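Local coordinates for protein agarase (Pseudoalteromonas fuliginea, PDB 6XJ9) that probably hydrolyses agarose, a galactan of red algal cell walls, as a glycoside hydrolase of family 50 from a marine bacterium, at residues A[41-53]-A[62-76]. Sequence-based numbering, arbitrary orientation.
Sequences TSVDYQSNSAIVK and QFQSKKNSYASIVFS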
ATOM      1  N   THR A  41      17.040 -30.544 -17.904  1.00 49.31           N
ATOM      2  CA  THR A  41      18.422 -30.514 -17.351  1.00 48.86           C
ATOM      3  C   THR A  41      18.350 -30.479 -15.826  1.00 51.64           C
ATOM      4  O   THR A  41      17.553 -29.733 -15.257  1.00 51.44           O
ATOM      5  CB  THR A  41      19.228 -29.335 -17.918  1.00 48.61           C
ATOM      6  OG1 THR A  41      19.019 -29.226 -19.327  1.00 47.64           O
ATOM      7  CG2 THR A  41      20.714 -29.435 -17.649  1.00 47.58           C
ATOM      8  N   SER A  42      19.197 -31.292 -15.180  1.00 52.03           N
ATOM      9  CA  SER A  42      19.296 -31.344 -13.731  1.00 53.40           C
ATOM     10  C   SER A  42      20.696 -30.917 -13.288  1.00 52.70           C
ATOM     11  O   SER A  42      21.647 -30.979 -14.065  1.00 52.87           O
ATOM     12  CB  SER A  42      18.952 -32.730 -13.227  1.00 53.08           C
ATOM     13  N   VAL A  43      20.821 -30.475 -12.032  1.00 51.32           N
ATOM     14  CA  VAL A  43      22.133 -30.227 -11.453  1.00 52.13           C
ATOM     15  C   VAL A  43      22.098 -30.596  -9.971  1.00 49.50           C
ATOM     16  O   VAL A  43      21.034 -30.621  -9.355  1.00 49.76           O
ATOM     17  CB  VAL A  43      22.635 -28.786 -11.694  1.00 52.50           C
ATOM     18  CG1 VAL A  43      22.013 -27.777 -10.739  1.00 51.35           C
ATOM     19  CG2 VAL A  43      24.154 -28.703 -11.646  1.00 54.30           C
ATOM     20  N   ASP A  44      23.274 -30.897  -9.412  1.00 50.18           N
ATOM     21  CA  ASP A  44      23.337 -31.326  -8.027  1.00 49.15           C
ATOM     22  C   ASP A  44      23.248 -30.110  -7.115  1.00 45.69           C
ATOM     23  O   ASP A  44      23.874 -29.081  -7.366  1.00 46.07           O
ATOM     24  CB  ASP A  44      24.532 -32.244  -7.770  1.00 56.21           C
ATOM     25  CG  ASP A  44      24.389 -33.581  -8.478  1.00 60.42           C
ATOM     26  OD1 ASP A  44      23.354 -34.247  -8.269  1.00 63.36           O
ATOM     27  OD2 ASP A  44      25.303 -33.935  -9.250  1.00 65.57           O
ATOM     28  N   TYR A  45      22.438 -30.244  -6.066  1.00 41.84           N
ATOM     29  CA  TYR A  45      22.281 -29.192  -5.078  1.00 39.86           C
ATOM     30  C   TYR A  45      22.261 -29.807  -3.685  1.00 37.64           C
ATOM     31  O   TYR A  45      21.959 -30.988  -3.529  1.00 34.24           O
ATOM     32  CB  TYR A  45      20.986 -28.410  -5.322  1.00 39.02           C
ATOM     33  CG  TYR A  45      19.722 -29.217  -5.157  1.00 38.30           C
ATOM     34  CD1 TYR A  45      19.118 -29.363  -3.920  1.00 39.96           C
ATOM     35  CD2 TYR A  45      19.124 -29.829  -6.248  1.00 39.11           C
ATOM     36  CE1 TYR A  45      17.955 -30.102  -3.767  1.00 39.82           C
ATOM     37  CE2 TYR A  45      17.961 -30.565  -6.115  1.00 41.37           C
ATOM     38  CZ  TYR A  45      17.372 -30.699  -4.871  1.00 41.47           C
ATOM     39  OH  TYR A  45      16.226 -31.424  -4.739  1.00 43.89           O
ATOM     40  N   GLN A  46      22.588 -28.970  -2.695  1.00 36.12           N
ATOM     41  CA  GLN A  46      22.478 -29.293  -1.284  1.00 37.11           C
ATOM     42  C   GLN A  46      21.708 -28.162  -0.603  1.00 36.46           C
ATOM     43  O   GLN A  46      21.716 -27.024  -1.078  1.00 35.09           O
ATOM     44  CB  GLN A  46      23.864 -29.542  -0.677  1.00 39.02           C
ATOM     45  CG  GLN A  46      24.773 -28.315  -0.643  1.00 42.91           C
ATOM     46  CD  GLN A  46      25.849 -28.228  -1.708  1.00 42.49           C
ATOM     47  OE1 GLN A  46      25.603 -28.339  -2.916  1.00 38.62           O
ATOM     48  NE2 GLN A  46      27.069 -27.980  -1.257  1.00 40.76           N
ATOM     49  N   SER A  47      21.018 -28.492   0.492  1.00 36.09           N
ATOM     50  CA  SER A  47      20.234 -27.503   1.216  1.00 37.17           C
ATOM     51  C   SER A  47      20.760 -27.339   2.640  1.00 36.77           C
ATOM     52  O   SER A  47      21.478 -28.198   3.151  1.00 36.82           O
ATOM     53  CB  SER A  47      18.771 -27.836   1.180  1.00 35.80           C
ATOM     54  OG  SER A  47      18.508 -29.023   1.907  1.00 38.27           O
ATOM     55  N   ASN A  48      20.404 -26.206   3.260  1.00 33.05           N
ATOM     56  CA  ASN A  48      20.868 -25.830   4.581  1.00 30.21           C
ATOM     57  C   ASN A  48      19.708 -25.120   5.271  1.00 29.26           C
ATOM     58  O   ASN A  48      19.333 -24.019   4.860  1.00 25.89           O
ATOM     59  CB  ASN A  48      22.099 -24.915   4.511  1.00 34.33           C
ATOM     60  CG  ASN A  48      23.256 -25.483   3.711  1.00 39.27           C
ATOM     61  OD1 ASN A  48      24.224 -25.986   4.281  1.00 43.27           O
ATOM     62  ND2 ASN A  48      23.172 -25.412   2.389  1.00 38.60           N
ATOM     63  N   SER A  49      19.111 -25.782   6.274  1.00 27.10           N
ATOM     64  CA  SER A  49      17.912 -25.282   6.928  1.00 26.88           C
ATOM     65  C   SER A  49      16.844 -24.958   5.882  1.00 27.05           C
ATOM     66  O   SER A  49      16.162 -23.932   5.970  1.00 27.75           O
ATOM     67  CB  SER A  49      18.228 -24.068   7.773  1.00 24.82           C
ATOM     68  OG  SER A  49      19.234 -24.368   8.729  1.00 25.49           O
ATOM     69  N   ALA A  50      16.722 -25.825   4.873  1.00 25.60           N
ATOM     70  CA  ALA A  50      15.772 -25.613   3.791  1.00 28.25           C
ATOM     71  C   ALA A  50      15.323 -26.963   3.243  1.00 30.82           C
ATOM     72  O   ALA A  50      16.150 -27.825   2.961  1.00 32.21           O
ATOM     73  CB  ALA A  50      16.386 -24.751   2.709  1.00 25.94           C
ATOM     74  N   ILE A  51      14.006 -27.135   3.111  1.00 31.50           N
ATOM     75  CA  ILE A  51      13.443 -28.342   2.534  1.00 31.11           C
ATOM     76  C   ILE A  51      13.184 -28.084   1.053  1.00 30.99           C
ATOM     77  O   ILE A  51      12.420 -27.183   0.710  1.00 29.23           O
ATOM     78  CB  ILE A  51      12.162 -28.753   3.290  1.00 32.49           C
ATOM     79  CG1 ILE A  51      12.445 -28.980   4.777  1.00 32.88           C
ATOM     80  CG2 ILE A  51      11.531 -29.982   2.648  1.00 32.81           C
ATOM     81  CD1 ILE A  51      11.210 -29.215   5.612  1.00 34.00           C
ATOM     82  N   VAL A  52      13.837 -28.883   0.195  1.00 30.00           N
ATOM     83  CA  VAL A  52      13.690 -28.793  -1.251  1.00 32.27           C
ATOM     84  C   VAL A  52      12.954 -30.034  -1.757  1.00 34.19           C
ATOM     85  O   VAL A  52      13.383 -31.159  -1.506  1.00 32.62           O
ATOM     86  CB  VAL A  52      15.049 -28.648  -1.964  1.00 31.82           C
ATOM     87  CG1 VAL A  52      14.866 -28.423  -3.459  1.00 30.55           C
ATOM     88  CG2 VAL A  52      15.897 -27.538  -1.355  1.00 32.09           C
ATOM     89  N   LYS A  53      11.852 -29.815  -2.481  1.00 34.94           N
ATOM     90  CA  LYS A  53      11.172 -30.911  -3.155  1.00 39.99           C
ATOM     91  C   LYS A  53      10.989 -30.578  -4.636  1.00 41.91           C
ATOM     92  O   LYS A  53      10.583 -29.466  -4.991  1.00 38.56           O
ATOM     93  CB  LYS A  53       9.876 -31.304  -2.431  1.00 40.33           C
ATOM     94  CG  LYS A  53       8.785 -30.247  -2.351  1.00 39.86           C
ATOM     95  N   GLN A  62      11.426 -24.489   0.791  1.00 28.50           N
ATOM     96  CA  GLN A  62      10.896 -23.907   2.022  1.00 28.28           C
ATOM     97  C   GLN A  62      12.050 -23.631   2.980  1.00 26.20           C
ATOM     98  O   GLN A  62      12.541 -24.539   3.648  1.00 24.91           O
ATOM     99  CB  GLN A  62       9.859 -24.830   2.661  1.00 31.30           C
ATOM    100  CG  GLN A  62       8.496 -24.752   1.990  1.00 36.61           C
ATOM    101  CD  GLN A  62       7.705 -26.031   2.110  1.00 38.88           C
ATOM    102  OE1 GLN A  62       7.983 -26.880   2.955  1.00 43.83           O
ATOM    103  NE2 GLN A  62       6.708 -26.179   1.252  1.00 41.22           N
ATOM    104  N   PHE A  63      12.499 -22.370   2.999  1.00 24.96           N
ATOM    105  CA  PHE A  63      13.585 -21.931   3.858  1.00 24.47           C
ATOM    106  C   PHE A  63      13.078 -21.890   5.295  1.00 23.62           C
ATOM    107  O   PHE A  63      12.055 -21.279   5.574  1.00 22.06           O
ATOM    108  CB  PHE A  63      14.064 -20.526   3.469  1.00 24.33           C
ATOM    109  CG  PHE A  63      14.654 -20.387   2.085  1.00 24.81           C
ATOM    110  CD1 PHE A  63      15.994 -20.672   1.853  1.00 24.57           C
ATOM    111  CD2 PHE A  63      13.876 -19.946   1.024  1.00 23.28           C
ATOM    112  CE1 PHE A  63      16.537 -20.538   0.579  1.00 25.54           C
ATOM    113  CE2 PHE A  63      14.416 -19.812  -0.246  1.00 25.53           C
ATOM    114  CZ  PHE A  63      15.748 -20.104  -0.467  1.00 26.25           C
ATOM    115  N   GLN A  64      13.795 -22.557   6.202  1.00 24.18           N
ATOM    116  CA  GLN A  64      13.353 -22.613   7.586  1.00 26.87           C
ATOM    117  C   GLN A  64      13.958 -21.413   8.311  1.00 26.46           C
ATOM    118  O   GLN A  64      14.697 -21.565   9.280  1.00 26.16           O
ATOM    119  CB  GLN A  64      13.714 -23.966   8.208  1.00 29.67           C
ATOM    120  CG  GLN A  64      13.143 -25.163   7.451  1.00 32.14           C
ATOM    121  CD  GLN A  64      13.642 -26.482   7.994  1.00 36.65           C
ATOM    122  OE1 GLN A  64      14.832 -26.675   8.241  1.00 38.44           O
ATOM    123  NE2 GLN A  64      12.720 -27.413   8.186  1.00 40.44           N
ATOM    124  N   SER A  65      13.601 -20.216   7.825  1.00 25.28           N
ATOM    125  CA  SER A  65      14.280 -18.974   8.152  1.00 24.61           C
ATOM    126  C   SER A  65      13.728 -18.343   9.430  1.00 24.77           C
ATOM    127  O   SER A  65      14.353 -17.438   9.983  1.00 26.52           O
ATOM    128  CB  SER A  65      14.242 -18.016   6.977  1.00 23.11           C
ATOM    129  OG  SER A  65      12.939 -17.960   6.416  1.00 21.65           O
ATOM    130  N   LYS A  66      12.575 -18.824   9.907  1.00 25.32           N
ATOM    131  CA  LYS A  66      12.069 -18.394  11.202  1.00 26.44           C
ATOM    132  C   LYS A  66      13.020 -18.840  12.309  1.00 25.52           C
ATOM    133  O   LYS A  66      13.340 -18.059  13.198  1.00 23.69           O
ATOM    134  CB  LYS A  66      10.654 -18.913  11.482  1.00 28.95           C
ATOM    135  CG  LYS A  66       9.963 -18.298  12.698  1.00 29.75           C
ATOM    136  CD  LYS A  66       8.528 -18.752  12.850  1.00 33.69           C
ATOM    137  CE  LYS A  66       7.690 -17.902  13.785  1.00 35.11           C
ATOM    138  NZ  LYS A  66       8.109 -18.058  15.198  1.00 40.53           N
ATOM    139  N   LYS A  67      13.447 -20.103  12.255  1.00 26.68           N
ATOM    140  CA  LYS A  67      14.224 -20.719  13.322  1.00 27.23           C
ATOM    141  C   LYS A  67      15.722 -20.563  13.048  1.00 24.95           C
ATOM    142  O   LYS A  67      16.534 -20.615  13.967  1.00 23.96           O
ATOM    143  CB  LYS A  67      13.807 -22.191  13.475  1.00 29.57           C
ATOM    144  CG  LYS A  67      14.689 -23.052  14.380  1.00 34.19           C
ATOM    145  CD  LYS A  67      14.639 -22.715  15.877  1.00 35.59           C
ATOM    146  CE  LYS A  67      15.160 -23.850  16.739  1.00 36.44           C
ATOM    147  NZ  LYS A  67      15.246 -23.485  18.177  1.00 37.84           N
ATOM    148  N   ASN A  68      16.087 -20.365  11.778  1.00 22.48           N
ATOM    149  CA  ASN A  68      17.488 -20.381  11.393  1.00 21.62           C
ATOM    150  C   ASN A  68      17.805 -19.091  10.647  1.00 20.98           C
ATOM    151  O   ASN A  68      17.132 -18.776   9.669  1.00 22.62           O
ATOM    152  CB  ASN A  68      17.804 -21.592  10.513  1.00 21.13           C
ATOM    153  CG  ASN A  68      17.376 -22.902  11.140  1.00 22.67           C
ATOM    154  OD1 ASN A  68      18.102 -23.467  11.952  1.00 23.67           O
ATOM    155  ND2 ASN A  68      16.196 -23.378  10.789  1.00 23.45           N
ATOM    156  N   SER A  69      18.826 -18.369  11.120  1.00 21.19           N
ATOM    157  CA  SER A  69      19.146 -17.030  10.647  1.00 21.05           C
ATOM    158  C   SER A  69      19.843 -17.106   9.293  1.00 22.38           C
ATOM    159  O   SER A  69      19.954 -16.099   8.601  1.00 21.89           O
ATOM    160  CB  SER A  69      19.975 -16.266  11.647  1.00 21.33           C
ATOM    161  OG  SER A  69      21.161 -16.986  11.973  1.00 23.49           O
ATOM    162  N   TYR A  70      20.333 -18.301   8.952  1.00 22.56           N
ATOM    163  CA  TYR A  70      20.844 -18.582   7.621  1.00 24.80           C
ATOM    164  C   TYR A  70      20.190 -19.862   7.102  1.00 24.15           C
ATOM    165  O   TYR A  70      20.251 -20.895   7.762  1.00 27.08           O
ATOM    166  CB  TYR A  70      22.373 -18.708   7.622  1.00 25.93           C
ATOM    167  CG  TYR A  70      22.959 -19.018   6.265  1.00 25.91           C
ATOM    168  CD1 TYR A  70      23.302 -17.996   5.394  1.00 24.35           C
ATOM    169  CD2 TYR A  70      23.136 -20.328   5.837  1.00 26.07           C
ATOM    170  CE1 TYR A  70      23.811 -18.260   4.131  1.00 25.28           C
ATOM    171  CE2 TYR A  70      23.647 -20.613   4.575  1.00 28.57           C
ATOM    172  CZ  TYR A  70      23.987 -19.572   3.723  1.00 26.53           C
ATOM    173  OH  TYR A  70      24.513 -19.830   2.494  1.00 28.66           O
ATOM    174  N   ALA A  71      19.541 -19.771   5.936  1.00 23.14           N
ATOM    175  CA  ALA A  71      19.028 -20.925   5.210  1.00 23.40           C
ATOM    176  C   ALA A  71      19.433 -20.792   3.745  1.00 24.55           C
ATOM    177  O   ALA A  71      19.581 -19.671   3.255  1.00 25.27           O
ATOM    178  CB  ALA A  71      17.530 -21.007   5.348  1.00 20.83           C
ATOM    179  N   SER A  72      19.618 -21.921   3.048  1.00 23.60           N
ATOM    180  CA  SER A  72      20.120 -21.832   1.685  1.00 25.36           C
ATOM    181  C   SER A  72      19.852 -23.094   0.863  1.00 26.69           C
ATOM    182  O   SER A  72      19.665 -24.188   1.393  1.00 25.02           O
ATOM    183  CB  SER A  72      21.590 -21.497   1.680  1.00 26.11           C
ATOM    184  OG  SER A  72      22.368 -22.638   2.017  1.00 26.87           O
ATOM    185  N   ILE A  73      19.859 -22.908  -0.461  1.00 28.04           N
ATOM    186  CA  ILE A  73      20.052 -23.992  -1.409  1.00 29.08           C
ATOM    187  C   ILE A  73      21.335 -23.680  -2.170  1.00 30.77           C
ATOM    188  O   ILE A  73      21.548 -22.543  -2.603  1.00 30.50           O
ATOM    189  CB  ILE A  73      18.829 -24.151  -2.337  1.00 29.19           C
ATOM    190  CG1 ILE A  73      19.070 -25.191  -3.438  1.00 29.80           C
ATOM    191  CG2 ILE A  73      18.399 -22.804  -2.908  1.00 28.56           C
ATOM    192  CD1 ILE A  73      17.808 -25.783  -4.010  1.00 30.04           C
ATOM    193  N   VAL A  74      22.210 -24.684  -2.266  1.00 31.15           N
ATOM    194  CA  VAL A  74      23.515 -24.507  -2.884  1.00 32.50           C
ATOM    195  C   VAL A  74      23.595 -25.444  -4.082  1.00 32.27           C
ATOM    196  O   VAL A  74      23.448 -26.652  -3.930  1.00 32.14           O
ATOM    197  CB  VAL A  74      24.660 -24.776  -1.883  1.00 32.16           C
ATOM    198  CG1 VAL A  74      26.028 -24.609  -2.528  1.00 33.82           C
ATOM    199  CG2 VAL A  74      24.554 -23.910  -0.634  1.00 31.83           C
ATOM    200  N   PHE A  75      23.778 -24.863  -5.269  1.00 32.01           N
ATOM    201  CA  PHE A  75      24.018 -25.631  -6.480  1.00 34.97           C
ATOM    202  C   PHE A  75      25.525 -25.746  -6.687  1.00 36.45           C
ATOM    203  O   PHE A  75      26.216 -24.734  -6.784  1.00 34.94           O
ATOM    204  CB  PHE A  75      23.349 -24.959  -7.681  1.00 33.27           C
ATOM    205  CG  PHE A  75      21.867 -24.728  -7.520  1.00 33.08           C
ATOM    206  CD1 PHE A  75      20.954 -25.712  -7.860  1.00 32.59           C
ATOM    207  CD2 PHE A  75      21.386 -23.520  -7.041  1.00 31.72           C
ATOM    208  CE1 PHE A  75      19.590 -25.491  -7.734  1.00 34.80           C
ATOM    209  CE2 PHE A  75      20.024 -23.306  -6.903  1.00 33.51           C
ATOM    210  CZ  PHE A  75      19.125 -24.285  -7.257  1.00 33.29           C
ATOM    211  N   SER A  76      26.017 -26.992  -6.728  1.00 39.27           N
ATOM    212  CA  SER A  76      27.430 -27.273  -6.918  1.00 43.94           C
ATOM    213  C   SER A  76      27.599 -28.465  -7.862  1.00 46.43           C
ATOM    214  O   SER A  76      26.998 -29.515  -7.650  1.00 51.38           O
ATOM    215  CB  SER A  76      28.099 -27.509  -5.589  1.00 43.17           C
ATOM    216  OG  SER A  76      29.504 -27.591  -5.746  1.00 45.06           O
TER
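Q46 pairs with V74 and N48 with S72 through reciprocal backbone bonds between antiparallel strands 45-48 and 70-75, the straightest running from V74 N to Q46 O at 2.7 Å; beyond them S76 N reaches D44 O. At S49 a positive phi (52°) turns the chain to a second antiparallel partner, 62-63: I51 and Q62 pair likewise, while S49 O accepts Q64 N at 2.7 Å. S47, its OG set between its own backbone N and carbonyl carbon (chi1 67°), ties the two strands by donating to A50 O at 2.8 Å.

On the face of Y45, I73 and F75, the buried I73 and F75 are apolar: I73 CD1 lies 3.8 Å from Y45 CD1 and 3.7 Å from V52 CG2, and V43 CG1, from the loop before strand 45-48, meets F75 CD1. A50, buried at a close non-hydrogen-bonded pair, sets its small CB 4.2 Å from F63 CD1. Q64, at the centre of an inverse gamma turn, lays its extended chain along S49, and its NE2 approaches I51 CD1 at 3.5 Å; a glycine here would probably uncover S49 O and I51 CD1 on that flank.

Within the CBM-like domain, strand 185-193 borders 70-75 on its other edge, and F63 and F75 pack against strand 199-210.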